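Local coordinates for protein histone acetyltransferase (Trypanosoma brucei brucei, PDB 6IF4) that is predicted to transfer acetyl groups from acetyl-CoA to protein lysines as a MYST-family enzyme, of which this chain is the N-terminal presumed Tudor domain, at residues V2-R7 with A21-V26. Numbering follows the deposited sequence.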
loop_
_atom_site.group_PDB
_atom_site.type_symbol
_atom_site.label_atom_id
_atom_site.label_comp_id
_atom_site.label_asym_id
_atom_site.label_seq_id
_atom_site.Cartn_x
_atom_site.Cartn_y
_atom_site.Cartn_z
ATOM N N VAL B 2 -8.970 -10.038 0.931
ATOM C CA VAL B 2 -9.192 -8.757 0.261
ATOM C C VAL B 2 -8.020 -8.414 -0.656
ATOM O O VAL B 2 -6.857 -8.512 -0.264
ATOM C CB VAL B 2 -9.429 -7.635 1.288
ATOM C CG1 VAL B 2 -8.283 -7.571 2.293
ATOM C CG2 VAL B 2 -9.602 -6.296 0.584
ATOM N N MET B 3 -8.335 -8.014 -1.884
ATOM C CA MET B 3 -7.341 -7.555 -2.839
ATOM C C MET B 3 -7.473 -6.060 -3.083
ATOM O O MET B 3 -8.550 -5.477 -2.930
ATOM C CB MET B 3 -7.467 -8.296 -4.170
ATOM C CG MET B 3 -6.815 -9.661 -4.182
ATOM S SD MET B 3 -6.778 -10.378 -5.833
ATOM C CE MET B 3 -5.805 -9.154 -6.704
ATOM N N PHE B 4 -6.359 -5.448 -3.462
ATOM C CA PHE B 4 -6.306 -4.031 -3.767
ATOM C C PHE B 4 -5.780 -3.836 -5.185
ATOM O O PHE B 4 -5.045 -4.674 -5.717
ATOM C CB PHE B 4 -5.428 -3.289 -2.757
ATOM C CG PHE B 4 -5.793 -3.538 -1.318
ATOM C CD1 PHE B 4 -6.773 -2.782 -0.692
ATOM C CD2 PHE B 4 -5.140 -4.514 -0.583
ATOM C CE1 PHE B 4 -7.101 -3.005 0.638
ATOM C CE2 PHE B 4 -5.462 -4.740 0.743
ATOM C CZ PHE B 4 -6.444 -3.985 1.354
ATOM N N GLU B 5 -6.143 -2.703 -5.788
ATOM C CA GLU B 5 -5.823 -2.422 -7.179
ATOM C C GLU B 5 -5.039 -1.120 -7.299
ATOM O O GLU B 5 -5.065 -0.266 -6.408
ATOM C CB GLU B 5 -7.096 -2.344 -8.037
ATOM C CG GLU B 5 -8.165 -3.341 -7.634
ATOM C CD GLU B 5 -8.964 -3.855 -8.817
ATOM O OE1 GLU B 5 -8.396 -4.596 -9.645
ATOM O OE2 GLU B 5 -10.165 -3.523 -8.913
ATOM N N VAL B 6 -4.323 -0.987 -8.418
ATOM C CA VAL B 6 -3.598 0.246 -8.699
ATOM C C VAL B 6 -4.588 1.399 -8.784
ATOM O O VAL B 6 -5.645 1.283 -9.420
ATOM C CB VAL B 6 -2.785 0.098 -9.995
ATOM C CG1 VAL B 6 -2.198 1.436 -10.421
ATOM C CG2 VAL B 6 -1.685 -0.941 -9.816
ATOM N N ARG B 7 -4.252 2.511 -8.125
ATOM C CA ARG B 7 -5.003 3.767 -8.007
ATOM C C ARG B 7 -6.077 3.683 -6.923
ATOM O O ARG B 7 -6.767 4.679 -6.684
ATOM C CB ARG B 7 -5.658 4.231 -9.320
ATOM C CG ARG B 7 -4.699 4.465 -10.489
ATOM C CD ARG B 7 -3.352 5.035 -10.049
ATOM N NE ARG B 7 -3.481 6.306 -9.340
ATOM C CZ ARG B 7 -2.456 6.998 -8.855
ATOM N NH1 ARG B 7 -1.217 6.546 -9.003
ATOM N NH2 ARG B 7 -2.667 8.142 -8.219
ATOM N N ALA B 21 -3.571 6.815 1.802
ATOM C CA ALA B 21 -2.571 6.466 0.806
ATOM C C ALA B 21 -3.267 6.034 -0.477
ATOM O O ALA B 21 -4.494 5.922 -0.542
ATOM C CB ALA B 21 -1.637 5.369 1.331
ATOM N N ILE B 22 -2.458 5.778 -1.501
ATOM C CA ILE B 22 -2.923 5.286 -2.790
ATOM C C ILE B 22 -1.935 4.224 -3.245
ATOM O O ILE B 22 -0.741 4.289 -2.939
ATOM C CB ILE B 22 -3.042 6.417 -3.846
ATOM C CG1 ILE B 22 -4.062 7.472 -3.418
ATOM C CG2 ILE B 22 -3.424 5.865 -5.214
ATOM C CD1 ILE B 22 -3.989 8.750 -4.231
ATOM N N ILE B 23 -2.437 3.226 -3.955
ATOM C CA ILE B 23 -1.593 2.152 -4.458
ATOM C C ILE B 23 -1.057 2.546 -5.828
ATOM O O ILE B 23 -1.825 2.787 -6.765
ATOM C CB ILE B 23 -2.359 0.829 -4.497
ATOM C CG1 ILE B 23 -2.497 0.347 -3.055
ATOM C CG2 ILE B 23 -1.629 -0.200 -5.344
ATOM C CD1 ILE B 23 -3.297 -0.839 -2.903
ATOM N N GLN B 24 0.268 2.614 -5.938
ATOM C CA GLN B 24 0.914 3.010 -7.180
ATOM C C GLN B 24 1.194 1.838 -8.092
ATOM O O GLN B 24 1.135 1.989 -9.318
ATOM C CB GLN B 24 2.251 3.691 -6.885
ATOM C CG GLN B 24 2.168 5.065 -6.258
ATOM C CD GLN B 24 3.262 5.979 -6.771
ATOM O OE1 GLN B 24 3.132 7.207 -6.739
ATOM N NE2 GLN B 24 4.337 5.383 -7.278
ATOM N N GLU B 25 1.467 0.670 -7.519
ATOM C CA GLU B 25 1.884 -0.492 -8.283
ATOM C C GLU B 25 1.508 -1.740 -7.507
ATOM O O GLU B 25 1.402 -1.718 -6.279
ATOM C CB GLU B 25 3.400 -0.500 -8.544
ATOM C CG GLU B 25 3.922 0.612 -9.431
ATOM C CD GLU B 25 3.481 0.467 -10.872
ATOM O OE1 GLU B 25 3.098 -0.652 -11.269
ATOM O OE2 GLU B 25 3.521 1.475 -11.608
ATOM N N VAL B 26 1.294 -2.824 -8.241
ATOM C CA VAL B 26 1.070 -4.142 -7.669
ATOM C C VAL B 26 2.102 -5.081 -8.274
ATOM O O VAL B 26 2.400 -4.999 -9.472
ATOM C CB VAL B 26 -0.365 -4.641 -7.939
ATOM C CG1 VAL B 26 -0.542 -6.074 -7.458
ATOM C CG2 VAL B 26 -1.378 -3.724 -7.269
HETATM O O HOH W 1 0.149 4.277 -10.471
#
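Arg7 and Ile23 are joined through their backbones: Arg7 N donates to Ile23 O at 2.8 Å, nearly straight at 169° and in the carbonyl plane. Gln8 continues this pairing to Ile23 as the chain passes into strand 9-13. On the inner side Ile23 sends its CD1 tip against Phe4 CB at 3.3 Å, a tight approach in which the two side chains cross at about a right angle. A branched aliphatic suits this buried spot, since its other arm, CG2, lies 3.6 Å from Glu5 O and beside Val6 CA. With its CG anti to the carbonyl carbon (chi1 -53°), the Phe4 ring swings away from strand 21-26 and lies among Val10, Leu57 and Tyr37, the last meeting it edge-to-face. Nearer the surface, Val6 packs beside a classic beta bulge, at which Gln24 and Glu25 both face Tyr38; its short fork suits the place, CG1 lying 3.6 Å from Gln24 O while CG2 nears Glu25 CA and meets Val26 CG2 at 3.8 Å. Arg7 bends at chi2 and chi3, and Ile22 CG2 sits against one guanidinium face, off centre toward the rim, 3.8 Å from NH2. Arginine can rest this flat face on a methyl while its edge serves polar partners: in plane, NH1 donates to a water that in turn donates to Gln24 O. The N-terminal arm thus packs against the long, bulged second strand of the small antiparallel sheet, consistent with the SH3-like beta-barrel of Tudor-knot and chromo-barrel domains.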